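Local coordinates for protein acetone carboxylase alpha subunit (Xanthobacter autotrophicus Py2, PDB 5M45) that forms the alpha subunit of a six-chain carboxylase assembly, has a hydantoinase B/oxoprolinase family region, and binds manganese and magnesium ions, at residues 15-18 with 23-26; 30-35 with 98-103. One frame throughout, in Å; residues are numbered along the deposited sequence.

Contact 1. Residues 15-18 with 23-26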
ATOM      1  N   ARG A  15     -32.632  -0.944  17.418  1.00 32.64           N
ATOM      2  CA  ARG A  15     -32.618  -2.443  17.542  1.00 30.82           C
ATOM      3  C   ARG A  15     -31.312  -2.993  17.031  1.00 28.54           C
ATOM      4  O   ARG A  15     -30.892  -2.629  15.945  1.00 28.79           O
ATOM      5  CB  ARG A  15     -33.775  -3.067  16.749  1.00 31.87           C
ATOM      6  CG  ARG A  15     -33.991  -4.544  17.065  1.00 32.03           C
ATOM      7  CD  ARG A  15     -35.002  -5.209  16.143  1.00 32.85           C
ATOM      8  NE  ARG A  15     -34.991  -6.687  16.265  1.00 32.46           N
ATOM      9  CZ  ARG A  15     -35.673  -7.409  17.169  1.00 32.76           C
ATOM     10  NH1 ARG A  15     -36.457  -6.819  18.082  1.00 34.35           N
ATOM     11  NH2 ARG A  15     -35.579  -8.738  17.176  1.00 31.01           N
ATOM     12  N   GLY A  16     -30.655  -3.848  17.807  1.00 25.79           N
ATOM     13  CA  GLY A  16     -29.458  -4.532  17.329  1.00 23.38           C
ATOM     14  C   GLY A  16     -29.774  -5.602  16.286  1.00 21.69           C
ATOM     15  O   GLY A  16     -30.898  -6.158  16.256  1.00 21.81           O
ATOM     16  N   ILE A  17     -28.795  -5.890  15.429  1.00 19.73           N
ATOM     17  CA  ILE A  17     -28.994  -6.794  14.295  1.00 18.91           C
ATOM     18  C   ILE A  17     -28.958  -8.285  14.604  1.00 18.30           C
ATOM     19  O   ILE A  17     -29.419  -9.064  13.774  1.00 18.46           O
ATOM     20  CB  ILE A  17     -28.015  -6.541  13.125  1.00 18.33           C
ATOM     21  CG1 ILE A  17     -26.568  -6.881  13.528  1.00 17.69           C
ATOM     22  CG2 ILE A  17     -28.147  -5.115  12.628  1.00 18.90           C
ATOM     23  CD1 ILE A  17     -25.569  -6.759  12.397  1.00 17.57           C
ATOM     24  N   VAL A  18     -28.399  -8.706  15.746  1.00 17.86           N
ATOM     25  CA  VAL A  18     -28.340 -10.155  16.062  1.00 17.37           C
ATOM     26  C   VAL A  18     -29.759 -10.669  16.303  1.00 18.24           C
ATOM     27  O   VAL A  18     -30.622  -9.908  16.792  1.00 18.66           O
ATOM     28  CB  VAL A  18     -27.452 -10.456  17.287  1.00 17.00           C
ATOM     29  CG1 VAL A  18     -27.431 -11.945  17.650  1.00 16.71           C
ATOM     30  CG2 VAL A  18     -26.027  -9.965  17.041  1.00 16.76           C
ATOM     31  N   THR A  23     -27.344  -5.883  19.921  1.00 16.54           N
ATOM     32  CA  THR A  23     -26.225  -5.527  19.009  1.00 16.09           C
ATOM     33  C   THR A  23     -25.146  -6.639  19.022  1.00 15.41           C
ATOM     34  O   THR A  23     -25.086  -7.464  19.946  1.00 14.90           O
ATOM     35  CB  THR A  23     -25.524  -4.176  19.390  1.00 16.31           C
ATOM     36  OG1 THR A  23     -24.862  -4.289  20.670  1.00 16.32           O
ATOM     37  CG2 THR A  23     -26.536  -3.028  19.432  1.00 16.81           C
ATOM     38  N   LEU A  24     -24.310  -6.644  17.993  1.00 15.10           N
ATOM     39  CA  LEU A  24     -23.144  -7.568  17.965  1.00 15.02           C
ATOM     40  C   LEU A  24     -22.301  -7.492  19.243  1.00 15.26           C
ATOM     41  O   LEU A  24     -21.944  -8.530  19.817  1.00 15.09           O
ATOM     42  CB  LEU A  24     -22.277  -7.325  16.727  1.00 14.67           C
ATOM     43  CG  LEU A  24     -22.830  -7.747  15.366  1.00 14.40           C
ATOM     44  CD1 LEU A  24     -21.980  -7.113  14.269  1.00 14.37           C
ATOM     45  CD2 LEU A  24     -22.863  -9.256  15.192  1.00 14.02           C
ATOM     46  N   LYS A  25     -21.995  -6.279  19.694  1.00 16.27           N
ATOM     47  CA  LYS A  25     -21.160  -6.088  20.901  1.00 16.96           C
ATOM     48  C   LYS A  25     -21.886  -6.528  22.184  1.00 16.84           C
ATOM     49  O   LYS A  25     -21.278  -7.184  23.021  1.00 16.62           O
ATOM     50  CB  LYS A  25     -20.671  -4.628  21.030  1.00 18.13           C
ATOM     51  CG  LYS A  25     -19.739  -4.417  22.234  1.00 19.08           C
ATOM     52  CD  LYS A  25     -19.012  -3.086  22.203  1.00 20.20           C
ATOM     53  CE  LYS A  25     -18.364  -2.716  23.550  1.00 21.21           C
ATOM     54  NZ  LYS A  25     -17.493  -3.819  24.058  1.00 21.65           N
ATOM     55  N   GLU A  26     -23.176  -6.190  22.320  1.00 17.07           N
ATOM     56  CA  GLU A  26     -23.989  -6.630  23.475  1.00 17.49           C
ATOM     57  C   GLU A  26     -24.005  -8.159  23.576  1.00 17.11           C
ATOM     58  O   GLU A  26     -23.817  -8.719  24.679  1.00 16.90           O
ATOM     59  CB  GLU A  26     -25.429  -6.097  23.398  1.00 18.28           C
ATOM     60  CG  GLU A  26     -25.570  -4.622  23.793  1.00 19.06           C
ATOM     61  CD  GLU A  26     -26.904  -3.993  23.396  1.00 20.00           C
ATOM     62  OE1 GLU A  26     -27.720  -4.679  22.713  1.00 20.05           O
ATOM     63  OE2 GLU A  26     -27.097  -2.801  23.779  1.00 20.46           O
TER
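Leu-24 takes up two apolar side chains from residues 15-18. Its two methyl branches are divided between them. Val-18 CG2 packs on Leu-24 CD2 at 3.7 Å, and Ile-17 CD1 meets Leu-24 CD1 at 4.1 Å. Each meets the leucine at a slant. With chi1 at 67°, Ile-17 CG1 is turned in over the backbone, and the extended second torsion carries CD1 to the leucine. Leu-166 of strand 165-175 touches both Ile-17 and Leu-24.

Backbone contact is close at the turn. Gly-16 CA lies 3.6 Å from Thr-23 N. Thr-23 CG2 reaches the same Gly-16 CA at 3.9 Å. At Gly-16 a beta carbon would run into Thr-23 N, so the absence of a side chain lets the two backbones come this close.

Direct hydrogen bonds between the two segments are absent. The polar bonds lie within 23-26, where Thr-23 and Glu-26 form a capping box. Glu-26 N donates to Thr-23 OG1 at 3.0 Å, nearly straight (162°). Thr-23 N returns a bond to Glu-26 OE1 at 3.1 Å, approaching from above the carboxylate plane. Glu-128 links the segments indirectly: its OE2 accepts from Ile-17 N and its OE1 from Leu-24 N.

Carboxylates and a hydroxyl satisfy amides at the helix start, which would probably favour charged glutamates, while apolar contacts hold the incoming chain against the first turn.

Contact 2. Residues 30-35 with 98-103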
ATOM      1  N   ARG A  30     -22.036 -10.402  26.583  1.00 18.50           N
ATOM      2  CA  ARG A  30     -22.851 -11.279  27.446  1.00 18.76           C
ATOM      3  C   ARG A  30     -22.244 -12.683  27.471  1.00 18.36           C
ATOM      4  O   ARG A  30     -22.056 -13.271  28.534  1.00 18.62           O
ATOM      5  CB  ARG A  30     -24.334 -11.321  26.981  1.00 18.84           C
ATOM      6  CG  ARG A  30     -25.185 -12.368  27.700  1.00 19.73           C
ATOM      7  CD  ARG A  30     -26.685 -12.265  27.426  1.00 20.25           C
ATOM      8  NE  ARG A  30     -26.987 -12.518  26.004  1.00 19.73           N
ATOM      9  CZ  ARG A  30     -27.186 -13.713  25.439  1.00 19.59           C
ATOM     10  NH1 ARG A  30     -27.091 -14.826  26.110  1.00 20.06           N
ATOM     11  NH2 ARG A  30     -27.527 -13.801  24.147  1.00 19.23           N
ATOM     12  N   LEU A  31     -21.898 -13.195  26.304  1.00 17.57           N
ATOM     13  CA  LEU A  31     -21.291 -14.525  26.197  1.00 17.53           C
ATOM     14  C   LEU A  31     -19.901 -14.632  26.846  1.00 17.49           C
ATOM     15  O   LEU A  31     -19.598 -15.639  27.502  1.00 17.67           O
ATOM     16  CB  LEU A  31     -21.244 -14.979  24.742  1.00 17.07           C
ATOM     17  CG  LEU A  31     -22.589 -15.055  24.002  1.00 17.28           C
ATOM     18  CD1 LEU A  31     -22.340 -15.537  22.563  1.00 17.16           C
ATOM     19  CD2 LEU A  31     -23.575 -15.963  24.673  1.00 17.71           C
ATOM     20  N   MET A  32     -19.071 -13.611  26.677  1.00 17.44           N
ATOM     21  CA  MET A  32     -17.732 -13.619  27.283  1.00 18.25           C
ATOM     22  C   MET A  32     -17.801 -13.525  28.827  1.00 19.10           C
ATOM     23  O   MET A  32     -17.023 -14.183  29.534  1.00 19.29           O
ATOM     24  CB  MET A  32     -16.829 -12.509  26.700  1.00 18.25           C
ATOM     25  CG  MET A  32     -16.511 -12.646  25.204  1.00 17.85           C
ATOM     26  SD  MET A  32     -15.698 -14.188  24.683  1.00 17.62           S
ATOM     27  CE  MET A  32     -17.147 -15.185  24.269  1.00 16.76           C
ATOM     28  N   ALA A  33     -18.738 -12.729  29.328  1.00 19.49           N
ATOM     29  CA  ALA A  33     -18.926 -12.597  30.791  1.00 20.73           C
ATOM     30  C   ALA A  33     -19.387 -13.918  31.440  1.00 20.82           C
ATOM     31  O   ALA A  33     -18.939 -14.262  32.541  1.00 21.26           O
ATOM     32  CB  ALA A  33     -19.921 -11.451  31.106  1.00 21.20           C
ATOM     33  N   ALA A  34     -20.283 -14.635  30.755  1.00 20.29           N
ATOM     34  CA  ALA A  34     -20.778 -15.941  31.245  1.00 20.55           C
ATOM     35  C   ALA A  34     -19.659 -17.013  31.176  1.00 20.59           C
ATOM     36  O   ALA A  34     -19.562 -17.851  32.082  1.00 21.20           O
ATOM     37  CB  ALA A  34     -22.003 -16.408  30.475  1.00 20.02           C
ATOM     38  N   THR A  35     -18.817 -16.949  30.128  1.00 19.78           N
ATOM     39  CA  THR A  35     -17.637 -17.813  30.015  1.00 19.56           C
ATOM     40  C   THR A  35     -16.678 -17.619  31.186  1.00 21.04           C
ATOM     41  O   THR A  35     -16.252 -18.584  31.826  1.00 21.01           O
ATOM     42  CB  THR A  35     -16.918 -17.625  28.659  1.00 18.70           C
ATOM     43  OG1 THR A  35     -17.851 -17.809  27.588  1.00 17.47           O
ATOM     44  CG2 THR A  35     -15.752 -18.646  28.491  1.00 18.66           C
ATOM     45  N   ALA A  98     -21.215 -14.293  17.390  1.00 14.84           N
ATOM     46  CA  ALA A  98     -20.121 -13.709  18.188  1.00 14.89           C
ATOM     47  C   ALA A  98     -18.728 -13.887  17.581  1.00 14.79           C
ATOM     48  O   ALA A  98     -17.734 -13.498  18.212  1.00 14.82           O
ATOM     49  CB  ALA A  98     -20.145 -14.275  19.610  1.00 15.04           C
ATOM     50  N   GLY A  99     -18.632 -14.484  16.392  1.00 14.70           N
ATOM     51  CA  GLY A  99     -17.340 -14.751  15.746  1.00 14.38           C
ATOM     52  C   GLY A  99     -16.553 -15.979  16.217  1.00 14.37           C
ATOM     53  O   GLY A  99     -15.377 -16.111  15.898  1.00 14.07           O
ATOM     54  N   ASP A 100     -17.184 -16.868  16.986  1.00 14.35           N
ATOM     55  CA  ASP A 100     -16.574 -18.135  17.359  1.00 14.49           C
ATOM     56  C   ASP A 100     -16.890 -19.242  16.332  1.00 14.55           C
ATOM     57  O   ASP A 100     -18.031 -19.401  15.932  1.00 14.18           O
ATOM     58  CB  ASP A 100     -17.055 -18.548  18.742  1.00 14.68           C
ATOM     59  CG  ASP A 100     -16.590 -17.571  19.827  1.00 14.97           C
ATOM     60  OD1 ASP A 100     -15.334 -17.432  19.951  1.00 15.08           O
ATOM     61  OD2 ASP A 100     -17.429 -17.003  20.553  1.00 15.10           O
ATOM     62  N   SER A 101     -15.876 -20.005  15.924  1.00 14.91           N
ATOM     63  CA  SER A 101     -16.050 -21.042  14.893  1.00 15.14           C
ATOM     64  C   SER A 101     -16.779 -22.246  15.457  1.00 15.32           C
ATOM     65  O   SER A 101     -16.539 -22.626  16.620  1.00 15.54           O
ATOM     66  CB  SER A 101     -14.703 -21.481  14.298  1.00 15.43           C
ATOM     67  OG  SER A 101     -13.892 -22.113  15.279  1.00 16.09           O
ATOM     68  N   LEU A 102     -17.688 -22.804  14.657  1.00 15.10           N
ATOM     69  CA  LEU A 102     -18.413 -24.044  14.957  1.00 15.43           C
ATOM     70  C   LEU A 102     -17.808 -25.271  14.249  1.00 14.85           C
ATOM     71  O   LEU A 102     -17.754 -26.340  14.820  1.00 15.13           O
ATOM     72  CB  LEU A 102     -19.836 -24.004  14.374  1.00 15.94           C
ATOM     73  CG  LEU A 102     -21.071 -23.216  14.576  1.00 16.65           C
ATOM     74  CD1 LEU A 102     -20.943 -21.748  14.282  1.00 16.79           C
ATOM     75  CD2 LEU A 102     -22.129 -23.842  13.651  1.00 16.77           C
ATOM     76  N   LEU A 103     -17.505 -25.126  12.957  1.00 14.65           N
ATOM     77  CA  LEU A 103     -16.986 -26.201  12.082  1.00 14.38           C
ATOM     78  C   LEU A 103     -16.076 -25.584  11.005  1.00 13.95           C
ATOM     79  O   LEU A 103     -16.245 -24.399  10.600  1.00 13.93           O
ATOM     80  CB  LEU A 103     -18.147 -26.917  11.370  1.00 14.73           C
ATOM     81  CG  LEU A 103     -19.083 -27.733  12.268  1.00 15.20           C
ATOM     82  CD1 LEU A 103     -20.335 -28.194  11.587  1.00 15.24           C
ATOM     83  CD2 LEU A 103     -18.387 -28.969  12.820  1.00 15.62           C
TER
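Leu-31 and Ala-98 make the closer part of this contact. Leu-31 CD1 rests on Ala-98 CB at 3.9 Å, and both side chains point across the interface. Both residues are buried. Tyr-265 of helix 257-282 and Ala-42 also touch Leu-31.

The second touch is looser. Met-32 and Asp-100 approach from opposite directions, and Met-32 CE stops 4.1 Å from Asp-100 OD2. The methionine chain is bent at its second torsion (chi2 -58°) and again at the third, which swings the terminal methyl round to the aspartate. Asp-100 is buried, but Met-32 only partly so, and it also rests on Tyr-376. Polar partners of Asp-100 lie elsewhere: OD2 pairs with Tyr-41 OH, while OD1 takes Lys-120 in a salt bridge and Tyr-376 OH in a hydrogen bond.

Within the helix, Leu-31 O is gripped twice. Thr-35 N donates to Leu-31 O at 3.0 Å, and Thr-35 OG1 donates to Leu-31 O at 2.8 Å. The two donors come from opposite faces of the carbonyl plane. Thr-35 OG1 also bonds Ala-42 N, so the hydroxyl ties the helix to the loop that follows it.

The arrangement is a helix laid against the turn of a beta hairpin, strands 90-95 and 101-104, beside the 3,6,9,12,15-pentaoxaheptadecan-1-ol pocket that Lys-120 and Tyr-376 help to line.

In the fold
Helix 24-38 serves both contacts. Contact 1 closes over its first turn, and contact 2 uses a later part of the same helix; their centres are 14 Å apart. They follow in series along the chain, and beyond this adjacency in sequence their segments make no other touch. The hairpin turn joins them: Ala-97 touches Val-18 of contact 1, and its neighbour Ala-98 belongs to contact 2. Contact 1 is more peripheral, with its centre 35 Å from the chain centre against 26 Å for contact 2. The ligand is also nearer contact 2. The side chain of Asp-100 is about 4 Å from the bound 3,6,9,12,15-pentaoxaheptadecan-1-ol, whereas that of Leu-24 is about 14 Å away.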